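Local coordinates for protein endo-1,4-beta-mannanase (Eisenia fetida, PDB 5Y6T) that probably hydrolyses internal beta-1,4-mannosidic linkages of mannans, as a glycoside hydrolase family 5 endo-beta-mannanase of the earthworm Eisenia fetida, at residues S65-V70 against G322-Q327; M265-W270 against N293-F298; K59-N64 against T340-L345. One frame throughout, in Å; residues are numbered along the deposited sequence.

Interaction 1 (S65-V70 against G322-Q327)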
ATOM      1  N   SER A  65      11.534  -4.945   4.127  1.00 19.76           N
ATOM      2  CA  SER A  65      10.494  -4.608   3.200  1.00 20.55           C
ATOM      3  C   SER A  65      10.458  -3.141   2.940  1.00 20.54           C
ATOM      4  O   SER A  65      11.034  -2.320   3.666  1.00 18.90           O
ATOM      5  CB  SER A  65       9.151  -5.131   3.727  1.00 19.57           C
ATOM      6  OG  SER A  65       8.912  -4.621   5.034  1.00 19.92           O
ATOM      7  N   LEU A  66       9.690  -2.797   1.902  1.00 19.59           N
ATOM      8  CA  LEU A  66       9.496  -1.431   1.503  1.00 19.37           C
ATOM      9  C   LEU A  66       8.204  -1.262   0.726  1.00 20.09           C
ATOM     10  O   LEU A  66       7.743  -2.188   0.081  1.00 20.88           O
ATOM     11  CB  LEU A  66      10.721  -0.878   0.722  1.00 19.95           C
ATOM     12  CG  LEU A  66      11.003  -1.395  -0.674  1.00 21.45           C
ATOM     13  CD1 LEU A  66      10.149  -0.748  -1.778  1.00 20.75           C
ATOM     14  CD2 LEU A  66      12.458  -1.306  -0.947  1.00 22.01           C
ATOM     15  N   ARG A  67       7.675  -0.054   0.743  1.00 18.69           N
ATOM     16  CA  ARG A  67       6.500   0.319  -0.038  1.00 21.65           C
ATOM     17  C   ARG A  67       6.863   1.450  -0.974  1.00 21.99           C
ATOM     18  O   ARG A  67       7.421   2.451  -0.557  1.00 19.45           O
ATOM     19  CB  ARG A  67       5.360   0.745   0.906  1.00 21.88           C
ATOM     20  CG  ARG A  67       4.039   1.140   0.237  1.00 21.21           C
ATOM     21  CD  ARG A  67       2.970   1.173   1.340  1.00 19.96           C
ATOM     22  NE  ARG A  67       1.656   1.633   0.892  1.00 17.91           N
ATOM     23  CZ  ARG A  67       1.184   2.865   1.074  1.00 18.71           C
ATOM     24  NH1 ARG A  67       1.942   3.874   1.545  1.00 21.47           N
ATOM     25  NH2 ARG A  67      -0.077   3.111   0.701  1.00 17.91           N
ATOM     26  N   ILE A  68       6.544   1.293  -2.238  1.00 19.24           N
ATOM     27  CA  ILE A  68       6.944   2.244  -3.264  1.00 19.98           C
ATOM     28  C   ILE A  68       5.783   2.512  -4.224  1.00 21.62           C
ATOM     29  O   ILE A  68       4.949   1.626  -4.544  1.00 20.86           O
ATOM     30  CB  ILE A  68       8.171   1.722  -4.060  1.00 21.84           C
ATOM     31  CG1 ILE A  68       8.711   2.859  -4.962  1.00 24.38           C
ATOM     32  CG2 ILE A  68       7.889   0.428  -4.837  1.00 21.90           C
ATOM     33  CD1 ILE A  68      10.166   2.668  -5.340  1.00 25.28           C
ATOM     34  N   TRP A  69       5.720   3.730  -4.711  1.00 17.83           N
ATOM     35  CA  TRP A  69       4.576   4.188  -5.504  1.00 19.60           C
ATOM     36  C   TRP A  69       4.965   4.373  -6.953  1.00 20.74           C
ATOM     37  O   TRP A  69       6.096   4.821  -7.244  1.00 20.54           O
ATOM     38  CB  TRP A  69       4.069   5.504  -4.983  1.00 19.00           C
ATOM     39  CG  TRP A  69       3.536   5.559  -3.584  1.00 20.30           C
ATOM     40  CD1 TRP A  69       3.562   4.578  -2.622  1.00 19.53           C
ATOM     41  CD2 TRP A  69       2.886   6.675  -2.990  1.00 19.93           C
ATOM     42  NE1 TRP A  69       3.000   5.058  -1.434  1.00 20.84           N
ATOM     43  CE2 TRP A  69       2.575   6.336  -1.650  1.00 19.22           C
ATOM     44  CE3 TRP A  69       2.557   7.964  -3.437  1.00 18.72           C
ATOM     45  CZ2 TRP A  69       1.932   7.235  -0.776  1.00 19.92           C
ATOM     46  CZ3 TRP A  69       1.912   8.826  -2.573  1.00 20.11           C
ATOM     47  CH2 TRP A  69       1.611   8.468  -1.263  1.00 19.78           C
ATOM     48  N   VAL A  70       4.002   4.148  -7.836  1.00 19.92           N
ATOM     49  CA  VAL A  70       4.299   4.165  -9.289  1.00 20.60           C
ATOM     50  C   VAL A  70       3.518   5.245 -10.006  1.00 20.25           C
ATOM     51  O   VAL A  70       4.104   6.315 -10.254  1.00 21.52           O
ATOM     52  CB  VAL A  70       4.094   2.779  -9.944  1.00 20.47           C
ATOM     53  CG1 VAL A  70       4.468   2.781 -11.419  1.00 21.58           C
ATOM     54  CG2 VAL A  70       4.860   1.676  -9.177  1.00 23.64           C
ATOM     55  N   GLY A 322       2.925  -5.841  10.084  1.00 21.21           N
ATOM     56  CA  GLY A 322       3.969  -5.001   9.541  1.00 20.29           C
ATOM     57  C   GLY A 322       3.850  -3.579  10.071  1.00 17.89           C
ATOM     58  O   GLY A 322       2.843  -3.180  10.684  1.00 19.95           O
ATOM     59  N   ALA A 323       4.947  -2.847   9.804  1.00 20.75           N
ATOM     60  CA  ALA A 323       5.101  -1.468  10.120  1.00 19.72           C
ATOM     61  C   ALA A 323       6.032  -0.804   9.088  1.00 20.28           C
ATOM     62  O   ALA A 323       7.141  -1.246   8.953  1.00 20.78           O
ATOM     63  CB  ALA A 323       5.673  -1.372  11.514  1.00 19.22           C
ATOM     64  N   TRP A 324       5.496   0.165   8.335  1.00 20.55           N
ATOM     65  CA  TRP A 324       6.261   0.909   7.376  1.00 19.09           C
ATOM     66  C   TRP A 324       6.242   2.378   7.717  1.00 21.39           C
ATOM     67  O   TRP A 324       5.220   2.997   7.646  1.00 19.74           O
ATOM     68  CB  TRP A 324       5.769   0.727   5.971  1.00 19.05           C
ATOM     69  CG  TRP A 324       5.888  -0.698   5.462  1.00 18.86           C
ATOM     70  CD1 TRP A 324       6.929  -1.553   5.645  1.00 22.13           C
ATOM     71  CD2 TRP A 324       4.936  -1.391   4.652  1.00 17.77           C
ATOM     72  NE1 TRP A 324       6.660  -2.739   5.020  1.00 20.66           N
ATOM     73  CE2 TRP A 324       5.436  -2.655   4.407  1.00 20.45           C
ATOM     74  CE3 TRP A 324       3.684  -1.059   4.134  1.00 18.80           C
ATOM     75  CZ2 TRP A 324       4.725  -3.600   3.630  1.00 22.53           C
ATOM     76  CZ3 TRP A 324       2.983  -1.972   3.379  1.00 21.25           C
ATOM     77  CH2 TRP A 324       3.514  -3.220   3.102  1.00 20.19           C
ATOM     78  N   SER A 325       7.424   2.913   8.080  1.00 20.12           N
ATOM     79  CA  SER A 325       7.538   4.332   8.415  1.00 19.26           C
ATOM     80  C   SER A 325       7.460   5.252   7.204  1.00 18.36           C
ATOM     81  O   SER A 325       7.679   4.830   6.061  1.00 18.57           O
ATOM     82  CB  SER A 325       8.826   4.534   9.207  1.00 19.42           C
ATOM     83  OG  SER A 325       9.967   4.164   8.459  1.00 21.99           O
ATOM     84  N   TRP A 326       7.208   6.533   7.479  1.00 19.29           N
ATOM     85  CA  TRP A 326       7.058   7.549   6.471  1.00 19.51           C
ATOM     86  C   TRP A 326       8.222   8.597   6.628  1.00 19.65           C
ATOM     87  O   TRP A 326       8.310   9.257   7.664  1.00 22.36           O
ATOM     88  CB  TRP A 326       5.697   8.265   6.591  1.00 20.78           C
ATOM     89  CG  TRP A 326       5.478   9.184   5.451  1.00 20.20           C
ATOM     90  CD1 TRP A 326       5.691  10.543   5.417  1.00 22.14           C
ATOM     91  CD2 TRP A 326       5.084   8.808   4.133  1.00 20.40           C
ATOM     92  NE1 TRP A 326       5.474  11.034   4.126  1.00 22.07           N
ATOM     93  CE2 TRP A 326       5.052   9.994   3.336  1.00 22.69           C
ATOM     94  CE3 TRP A 326       4.709   7.583   3.539  1.00 19.50           C
ATOM     95  CZ2 TRP A 326       4.721   9.969   1.964  1.00 20.83           C
ATOM     96  CZ3 TRP A 326       4.348   7.591   2.198  1.00 20.49           C
ATOM     97  CH2 TRP A 326       4.355   8.778   1.440  1.00 21.12           C
ATOM     98  N   GLN A 327       9.016   8.822   5.592  1.00 21.17           N
ATOM     99  CA  GLN A 327       9.289   8.001   4.421  1.00 20.90           C
ATOM    100  C   GLN A 327      10.821   8.128   4.186  1.00 21.53           C
ATOM    101  O   GLN A 327      11.477   9.087   4.652  1.00 20.91           O
ATOM    102  CB  GLN A 327       8.582   8.426   3.145  1.00 21.04           C
ATOM    103  CG  GLN A 327       8.776   9.894   2.794  1.00 22.17           C
ATOM    104  CD  GLN A 327       8.063  10.314   1.486  1.00 21.55           C
ATOM    105  OE1 GLN A 327       7.876   9.505   0.538  1.00 21.43           O
ATOM    106  NE2 GLN A 327       7.711  11.598   1.387  1.00 21.19           N
TER
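Ser65 and Arg67 of strand 65-69 reach Trp324 of strand 322-325 across 7.9 Å between the segment axes, which run 54° apart because both strands flank strand 20-28 in a (beta/alpha)8 barrel and meet only through side chains inside its curved wall. At the Ser65 end of the contact the indole N-H of Trp324 is spent on a serine: NE1 donates to Ser65 OG at 2.9 Å, and the oxygen sits almost exactly in the ring plane, which helps fix how the indole is turned. The same ring offers a face to the aliphatic part of Arg67, whose CD packs 3.6 Å from Trp324 CE3 while CB lies above the rim. With CG opposite the backbone N (chi1 -179°) and the chain extended to NE, Arg67 carries its charged end past the tryptophan into the barrel. There the guanidinium has Trp69 NE1 of its own strand over one face, and it is bound by Asn28 and, through salt bridges, by Glu163 and Glu297. Farther along, Trp69 CZ2 touches Trp326 CH2 at 3.6 Å, the six-membered rings inclined at 44°. Indoles thus line a buried arginine whose nitrogens are all hydrogen-bonded, Trp324 along its aliphatic stem and Trp69 over one face of its guanidinium, and the salt bridge to Glu297 probably helps hold that carboxylate in place.

Interaction 2 (M265-W270 against N293-F298)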
ATOM      1  N   MET A 265      -3.634   0.103   7.768  1.00 18.72           N
ATOM      2  CA  MET A 265      -4.052   1.358   8.312  1.00 17.95           C
ATOM      3  C   MET A 265      -2.866   2.249   8.488  1.00 19.43           C
ATOM      4  O   MET A 265      -1.874   1.858   9.066  1.00 23.64           O
ATOM      5  CB  MET A 265      -4.632   1.104   9.718  1.00 18.74           C
ATOM      6  CG  MET A 265      -5.906   0.283   9.652  1.00 17.47           C
ATOM      7  SD  MET A 265      -6.439   0.048  11.320  1.00 20.72           S
ATOM      8  CE  MET A 265      -8.013  -0.731  11.132  1.00 20.49           C
ATOM      9  N   HIS A 266      -2.947   3.449   7.966  1.00 17.96           N
ATOM     10  CA  HIS A 266      -1.969   4.505   8.252  1.00 18.14           C
ATOM     11  C   HIS A 266      -2.397   5.299   9.485  1.00 18.99           C
ATOM     12  O   HIS A 266      -3.593   5.284   9.854  1.00 19.10           O
ATOM     13  CB  HIS A 266      -1.932   5.464   7.090  1.00 18.03           C
ATOM     14  CG  HIS A 266      -1.563   4.786   5.808  1.00 18.07           C
ATOM     15  ND1 HIS A 266      -1.677   5.398   4.570  1.00 18.45           N
ATOM     16  CD2 HIS A 266      -1.188   3.510   5.564  1.00 18.34           C
ATOM     17  CE1 HIS A 266      -1.306   4.542   3.643  1.00 17.29           C
ATOM     18  NE2 HIS A 266      -1.004   3.394   4.217  1.00 18.59           N
ATOM     19  N   THR A 267      -1.449   5.902  10.195  1.00 18.09           N
ATOM     20  CA  THR A 267      -1.907   6.652  11.336  1.00 18.30           C
ATOM     21  C   THR A 267      -0.954   7.785  11.612  1.00 19.70           C
ATOM     22  O   THR A 267       0.284   7.582  11.697  1.00 20.16           O
ATOM     23  CB  THR A 267      -2.150   5.787  12.602  1.00 18.83           C
ATOM     24  OG1 THR A 267      -2.780   6.597  13.668  1.00 22.06           O
ATOM     25  CG2 THR A 267      -0.798   5.154  13.112  1.00 21.89           C
ATOM     26  N   TYR A 268      -1.537   8.959  11.750  1.00 19.75           N
ATOM     27  CA  TYR A 268      -0.812  10.157  12.149  1.00 22.20           C
ATOM     28  C   TYR A 268      -1.605  10.928  13.165  1.00 22.70           C
ATOM     29  O   TYR A 268      -2.860  10.875  13.178  1.00 21.50           O
ATOM     30  CB  TYR A 268      -0.636  11.054  10.955  1.00 21.28           C
ATOM     31  CG  TYR A 268       0.235  10.415   9.869  1.00 20.77           C
ATOM     32  CD1 TYR A 268       1.641  10.488   9.943  1.00 20.47           C
ATOM     33  CD2 TYR A 268      -0.332   9.749   8.785  1.00 20.29           C
ATOM     34  CE1 TYR A 268       2.416  10.026   8.901  1.00 20.04           C
ATOM     35  CE2 TYR A 268       0.442   9.214   7.764  1.00 20.07           C
ATOM     36  CZ  TYR A 268       1.836   9.318   7.834  1.00 21.30           C
ATOM     37  OH  TYR A 268       2.616   8.847   6.810  1.00 20.23           O
ATOM     38  N   ALA A 269      -0.864  11.691  13.982  1.00 23.21           N
ATOM     39  CA  ALA A 269      -1.514  12.518  14.979  1.00 24.26           C
ATOM     40  C   ALA A 269      -2.059  13.780  14.339  1.00 26.33           C
ATOM     41  O   ALA A 269      -1.611  14.240  13.282  1.00 29.08           O
ATOM     42  CB  ALA A 269      -0.554  12.832  16.134  1.00 25.13           C
ATOM     43  N   TRP A 270      -3.134  14.284  14.915  1.00 26.68           N
ATOM     44  CA  TRP A 270      -3.704  15.578  14.446  1.00 25.08           C
ATOM     45  C   TRP A 270      -3.688  16.470  15.688  1.00 23.36           C
ATOM     46  O   TRP A 270      -4.103  16.083  16.750  1.00 23.49           O
ATOM     47  CB  TRP A 270      -5.127  15.372  14.008  1.00 31.37           C
ATOM     48  CG  TRP A 270      -5.804  16.628  13.589  1.00 32.28           C
ATOM     49  CD1 TRP A 270      -6.804  17.295  14.237  1.00 34.95           C
ATOM     50  CD2 TRP A 270      -5.519  17.357  12.411  1.00 41.82           C
ATOM     51  NE1 TRP A 270      -7.155  18.402  13.497  1.00 38.04           N
ATOM     52  CE2 TRP A 270      -6.383  18.468  12.382  1.00 38.92           C
ATOM     53  CE3 TRP A 270      -4.620  17.171  11.358  1.00 48.38           C
ATOM     54  CZ2 TRP A 270      -6.373  19.390  11.353  1.00 48.96           C
ATOM     55  CZ3 TRP A 270      -4.605  18.098  10.321  1.00 54.42           C
ATOM     56  CH2 TRP A 270      -5.475  19.189  10.325  1.00 54.08           C
ATOM     57  N   ASN A 293      -3.358  -7.141   9.508  1.00 19.14           N
ATOM     58  CA  ASN A 293      -3.350  -5.700   9.374  1.00 19.55           C
ATOM     59  C   ASN A 293      -1.961  -5.183   9.568  1.00 19.47           C
ATOM     60  O   ASN A 293      -1.340  -5.492  10.569  1.00 19.38           O
ATOM     61  CB  ASN A 293      -4.261  -5.131  10.471  1.00 18.69           C
ATOM     62  CG  ASN A 293      -4.547  -3.661  10.314  1.00 20.63           C
ATOM     63  OD1 ASN A 293      -4.348  -3.060   9.250  1.00 20.35           O
ATOM     64  ND2 ASN A 293      -5.113  -3.089  11.333  1.00 18.18           N
ATOM     65  N   ASN A 294      -1.534  -4.305   8.670  1.00 19.33           N
ATOM     66  CA  ASN A 294      -0.206  -3.653   8.613  1.00 18.87           C
ATOM     67  C   ASN A 294      -0.335  -2.215   8.923  1.00 19.46           C
ATOM     68  O   ASN A 294      -1.161  -1.568   8.356  1.00 20.05           O
ATOM     69  CB  ASN A 294       0.342  -3.876   7.233  1.00 22.28           C
ATOM     70  CG  ASN A 294       1.713  -3.249   7.019  1.00 22.82           C
ATOM     71  OD1 ASN A 294       1.980  -2.135   7.451  1.00 24.29           O
ATOM     72  ND2 ASN A 294       2.561  -3.946   6.302  1.00 23.82           N
ATOM     73  N   ILE A 295       0.486  -1.660   9.846  1.00 19.76           N
ATOM     74  CA  ILE A 295       0.459  -0.211  10.056  1.00 18.80           C
ATOM     75  C   ILE A 295       1.382   0.342   8.942  1.00 21.68           C
ATOM     76  O   ILE A 295       2.613   0.506   9.158  1.00 19.61           O
ATOM     77  CB  ILE A 295       0.914   0.187  11.455  1.00 18.53           C
ATOM     78  CG1 ILE A 295       0.193  -0.632  12.550  1.00 19.60           C
ATOM     79  CG2 ILE A 295       0.752   1.701  11.628  1.00 19.59           C
ATOM     80  CD1 ILE A 295       0.486  -0.198  14.007  1.00 20.21           C
ATOM     81  N   GLY A 296       0.763   0.676   7.808  1.00 18.23           N
ATOM     82  CA  GLY A 296       1.452   0.927   6.508  1.00 18.36           C
ATOM     83  C   GLY A 296       2.126   2.287   6.385  1.00 17.96           C
ATOM     84  O   GLY A 296       2.880   2.536   5.454  1.00 18.01           O
ATOM     85  N   GLU A 297       1.751   3.233   7.270  1.00 18.65           N
ATOM     86  CA  GLU A 297       2.438   4.508   7.412  1.00 17.58           C
ATOM     87  C   GLU A 297       2.253   5.027   8.854  1.00 19.37           C
ATOM     88  O   GLU A 297       1.183   4.909   9.438  1.00 19.02           O
ATOM     89  CB  GLU A 297       1.844   5.582   6.537  1.00 17.58           C
ATOM     90  CG  GLU A 297       1.916   5.408   5.018  1.00 17.19           C
ATOM     91  CD  GLU A 297       1.372   6.587   4.214  1.00 20.92           C
ATOM     92  OE1 GLU A 297       1.210   7.720   4.835  1.00 20.77           O
ATOM     93  OE2 GLU A 297       1.105   6.412   2.971  1.00 20.43           O
ATOM     94  N   PHE A 298       3.302   5.664   9.341  1.00 20.57           N
ATOM     95  CA  PHE A 298       3.326   6.437  10.596  1.00 20.02           C
ATOM     96  C   PHE A 298       4.671   7.107  10.637  1.00 20.57           C
ATOM     97  O   PHE A 298       5.572   6.771   9.885  1.00 19.13           O
ATOM     98  CB  PHE A 298       3.193   5.539  11.832  1.00 18.74           C
ATOM     99  CG  PHE A 298       4.226   4.471  11.925  1.00 18.89           C
ATOM    100  CD1 PHE A 298       4.143   3.265  11.209  1.00 19.16           C
ATOM    101  CD2 PHE A 298       5.396   4.693  12.606  1.00 20.72           C
ATOM    102  CE1 PHE A 298       5.138   2.302  11.301  1.00 21.77           C
ATOM    103  CE2 PHE A 298       6.403   3.761  12.644  1.00 19.64           C
ATOM    104  CZ  PHE A 298       6.313   2.585  11.976  1.00 21.24           C
TER
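Met265 and Thr267 join the neighbouring segment 293-298 through three backbone hydrogen bonds. The first two follow the pattern of parallel strands: Met265 N donates to Asn294 O at 3.0 Å, and Gly296 N returns a bond to Met265 O. The third is shifted one residue along, Thr267 N reaching Glu297 O at 2.9 Å where a regular ladder would take it to the carbonyl of Gly296. Weaker CA-H...O contacts fill in between, as where Ile295 CA faces Met265 O.

Among the polar side chains, Glu297 is the focus. Tyr268 OH donates to Glu297 OE1 over 2.7 Å, arriving on the anti side of the carboxylate and 25° out of its plane. The other oxygen, OE2, is engaged by Arg67 in a salt bridge and by a bound Tris molecule, probably from the crystallisation liquor. In the (beta/alpha)8 barrel of family 5 hydrolases, one of the two catalytic glutamates stands at the C-terminal end of the seventh strand; the place of Glu297 at the end of strand 293-297 is consistent with that role.

Stacking also helps orient this acid. Its CG stands 3.5 Å from the centroid of the His266 ring, practically on the ring normal, in a CH-pi contact, and the carboxylate continues nearly parallel to the imidazole, with planes 19° apart. The imidazole is itself pinned at both nitrogens, NE2 to Gln264 and ND1 to Glu167.

Sulfur and hydrocarbon contacts lie farther from the carboxylate. Asn293 ND2 makes a weak hydrogen bond to Met265 SD at 3.4 Å, its firmer partner being Asn284, while Thr267 CG2 meets Ile295 CG2 at 4.1 Å.

Interaction 3 (K59-N64 against T340-L345)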
ATOM      1  N   LYS A  59      17.917  -2.700   4.188  1.00 20.70           N
ATOM      2  CA  LYS A  59      18.337  -3.991   4.662  1.00 20.65           C
ATOM      3  C   LYS A  59      19.447  -3.847   5.681  1.00 21.07           C
ATOM      4  O   LYS A  59      19.500  -4.581   6.667  1.00 20.89           O
ATOM      5  CB  LYS A  59      18.687  -4.944   3.521  1.00 23.01           C
ATOM      6  CG  LYS A  59      19.152  -6.325   3.999  1.00 23.35           C
ATOM      7  CD  LYS A  59      17.961  -7.120   4.595  1.00 26.17           C
ATOM      8  CE  LYS A  59      18.033  -7.378   6.097  1.00 32.61           C
ATOM      9  NZ  LYS A  59      16.764  -7.986   6.632  1.00 31.13           N
ATOM     10  N   ALA A  60      20.400  -2.963   5.404  1.00 22.72           N
ATOM     11  CA  ALA A  60      21.529  -2.752   6.333  1.00 24.08           C
ATOM     12  C   ALA A  60      21.116  -2.371   7.773  1.00 23.41           C
ATOM     13  O   ALA A  60      21.795  -2.763   8.705  1.00 27.22           O
ATOM     14  CB  ALA A  60      22.493  -1.745   5.789  1.00 23.31           C
ATOM     15  N   GLU A  61      19.965  -1.704   7.918  1.00 21.75           N
ATOM     16  CA  GLU A  61      19.436  -1.244   9.184  1.00 21.70           C
ATOM     17  C   GLU A  61      18.561  -2.300   9.842  1.00 23.54           C
ATOM     18  O   GLU A  61      18.089  -2.125  10.991  1.00 21.95           O
ATOM     19  CB  GLU A  61      18.647   0.056   8.961  1.00 23.65           C
ATOM     20  CG  GLU A  61      19.442   1.231   8.444  1.00 24.93           C
ATOM     21  CD  GLU A  61      20.608   1.680   9.282  1.00 29.66           C
ATOM     22  OE1 GLU A  61      20.742   1.276  10.462  1.00 28.64           O
ATOM     23  OE2 GLU A  61      21.396   2.502   8.681  1.00 27.43           O
ATOM     24  N   GLY A  62      18.347  -3.384   9.122  1.00 22.94           N
ATOM     25  CA  GLY A  62      17.495  -4.486   9.599  1.00 22.54           C
ATOM     26  C   GLY A  62      16.076  -4.570   9.078  1.00 22.00           C
ATOM     27  O   GLY A  62      15.319  -5.461   9.475  1.00 20.83           O
ATOM     28  N   GLY A  63      15.723  -3.721   8.123  1.00 21.49           N
ATOM     29  CA  GLY A  63      14.380  -3.825   7.554  1.00 20.54           C
ATOM     30  C   GLY A  63      14.335  -4.976   6.604  1.00 19.38           C
ATOM     31  O   GLY A  63      15.384  -5.456   6.082  1.00 24.04           O
ATOM     32  N   ASN A  64      13.135  -5.385   6.294  1.00 19.85           N
ATOM     33  CA  ASN A  64      12.935  -6.475   5.337  1.00 20.55           C
ATOM     34  C   ASN A  64      11.963  -6.194   4.234  1.00 20.86           C
ATOM     35  O   ASN A  64      11.579  -7.113   3.519  1.00 20.66           O
ATOM     36  CB  ASN A  64      12.510  -7.754   6.082  1.00 19.95           C
ATOM     37  CG  ASN A  64      11.168  -7.619   6.800  1.00 23.53           C
ATOM     38  OD1 ASN A  64      10.336  -6.723   6.449  1.00 21.22           O
ATOM     39  ND2 ASN A  64      10.973  -8.424   7.852  1.00 23.96           N
ATOM     40  N   THR A 340      16.277   8.542  11.526  1.00 22.91           N
ATOM     41  CA  THR A 340      15.304   8.287  12.570  1.00 23.87           C
ATOM     42  C   THR A 340      14.583   6.955  12.306  1.00 21.26           C
ATOM     43  O   THR A 340      14.439   6.100  13.199  1.00 23.43           O
ATOM     44  CB  THR A 340      14.322   9.486  12.705  1.00 27.50           C
ATOM     45  OG1 THR A 340      15.028  10.599  13.252  1.00 27.23           O
ATOM     46  CG2 THR A 340      13.104   9.179  13.599  1.00 27.98           C
ATOM     47  N   GLN A 341      14.089   6.789  11.100  1.00 22.28           N
ATOM     48  CA  GLN A 341      13.382   5.549  10.744  1.00 21.62           C
ATOM     49  C   GLN A 341      14.277   4.325  10.932  1.00 21.49           C
ATOM     50  O   GLN A 341      13.795   3.265  11.398  1.00 19.96           O
ATOM     51  CB  GLN A 341      12.853   5.621   9.325  1.00 20.49           C
ATOM     52  CG  GLN A 341      11.767   6.687   9.208  1.00 22.00           C
ATOM     53  CD  GLN A 341      11.441   7.080   7.779  1.00 24.43           C
ATOM     54  OE1 GLN A 341      10.682   6.402   7.130  1.00 20.47           O
ATOM     55  NE2 GLN A 341      12.105   8.080   7.278  1.00 24.46           N
ATOM     56  N   ALA A 342      15.542   4.444  10.548  1.00 22.09           N
ATOM     57  CA  ALA A 342      16.506   3.364  10.758  1.00 23.11           C
ATOM     58  C   ALA A 342      16.477   2.913  12.225  1.00 21.26           C
ATOM     59  O   ALA A 342      16.678   1.768  12.465  1.00 22.62           O
ATOM     60  CB  ALA A 342      17.913   3.780  10.371  1.00 25.56           C
ATOM     61  N   GLN A 343      16.293   3.805  13.200  1.00 23.39           N
ATOM     62  CA  GLN A 343      16.310   3.361  14.633  1.00 24.31           C
ATOM     63  C   GLN A 343      15.206   2.352  14.888  1.00 23.42           C
ATOM     64  O   GLN A 343      15.340   1.409  15.663  1.00 21.68           O
ATOM     65  CB  GLN A 343      16.215   4.524  15.595  1.00 26.16           C
ATOM     66  CG  GLN A 343      17.343   5.535  15.457  1.00 29.50           C
ATOM     67  CD  GLN A 343      17.080   6.702  16.437  1.00 36.58           C
ATOM     68  OE1 GLN A 343      16.132   7.447  16.294  1.00 40.60           O
ATOM     69  NE2 GLN A 343      17.865   6.767  17.473  1.00 42.51           N
ATOM     70  N   GLY A 344      14.056   2.559  14.276  1.00 22.25           N
ATOM     71  CA  GLY A 344      13.007   1.569  14.421  1.00 21.13           C
ATOM     72  C   GLY A 344      13.273   0.275  13.765  1.00 20.12           C
ATOM     73  O   GLY A 344      12.930  -0.736  14.336  1.00 21.89           O
ATOM     74  N   LEU A 345      13.872   0.307  12.560  1.00 19.83           N
ATOM     75  CA  LEU A 345      14.278  -0.925  11.911  1.00 20.49           C
ATOM     76  C   LEU A 345      15.285  -1.655  12.789  1.00 21.12           C
ATOM     77  O   LEU A 345      15.192  -2.859  12.997  1.00 21.08           O
ATOM     78  CB  LEU A 345      14.843  -0.683  10.533  1.00 21.34           C
ATOM     79  CG  LEU A 345      13.906   0.068   9.573  1.00 21.97           C
ATOM     80  CD1 LEU A 345      14.600   0.090   8.236  1.00 23.30           C
ATOM     81  CD2 LEU A 345      12.564  -0.621   9.518  1.00 22.29           C
TER
HETATM   82  O   HOH W   1      13.502  -4.267  11.349  1.00 21.19           O
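Glu61 turns one face of its carboxylate to Ala342: the methyl CB lies almost straight over the plane, 3.6 Å from Glu61 CD, and no atom of 340-345 meets the carboxylate at its edge. A bend at chi2 (-58°) folds the acid over that methyl, so that Glu61 CG also touches Ala342 CB, at 3.5 Å. The second flat group is the peptide joining Gly62 to Gly63. Over one of its faces stands Leu345 CB, 4.3 Å from Gly62 C, while Leu345 CD1 comes in obliquely to 4.0 Å from Gly63 N.

The glycines belong to the turn that ends helix 42-60 with a Schellman motif. Gly62, at positive phi, sends its N back to Lys59 O, and Lys59 NZ closes the turn further with a hydrogen bond to Gly63 O. In the (beta/alpha)8 barrel this turn leads directly into strand 65-72, and the contact presses it against helix 338-348, which follows strand 322-325. Having no side chains, Gly62 and Gly63 allow Leu345 to settle close on the backbone, while the leucine also packs against Met27 and Phe312.

Polar links flank the hydrocarbon. A water donates both to Gly62 O at 2.9 Å and to Leu345 O at 2.7 Å, bridging turn and helix, and Glu61 O accepts from Asn346 ND2 one residue beyond the segment.

Read from the N terminus, the three contacts are nested without crossing. Segment 59-64 opens the outermost loop and runs straight into 65-70, which opens the next; 265-270 and 293-298 then close the short loop of interaction 2, after which 322-327 closes interaction 1 and 340-345 closes interaction 3. From the innermost loop to the outermost, the contacts pass from barrel wall to helical shell: interactions 1 and 2 share the main sheet and meet where Trp326 N lies 2.9 Å from Phe298 O, probably a hydrogen bond. Interaction 3 joins the outer helices and reaches interaction 1 through Gln341, which binds Ser325 and Gln327; it does not touch interaction 2.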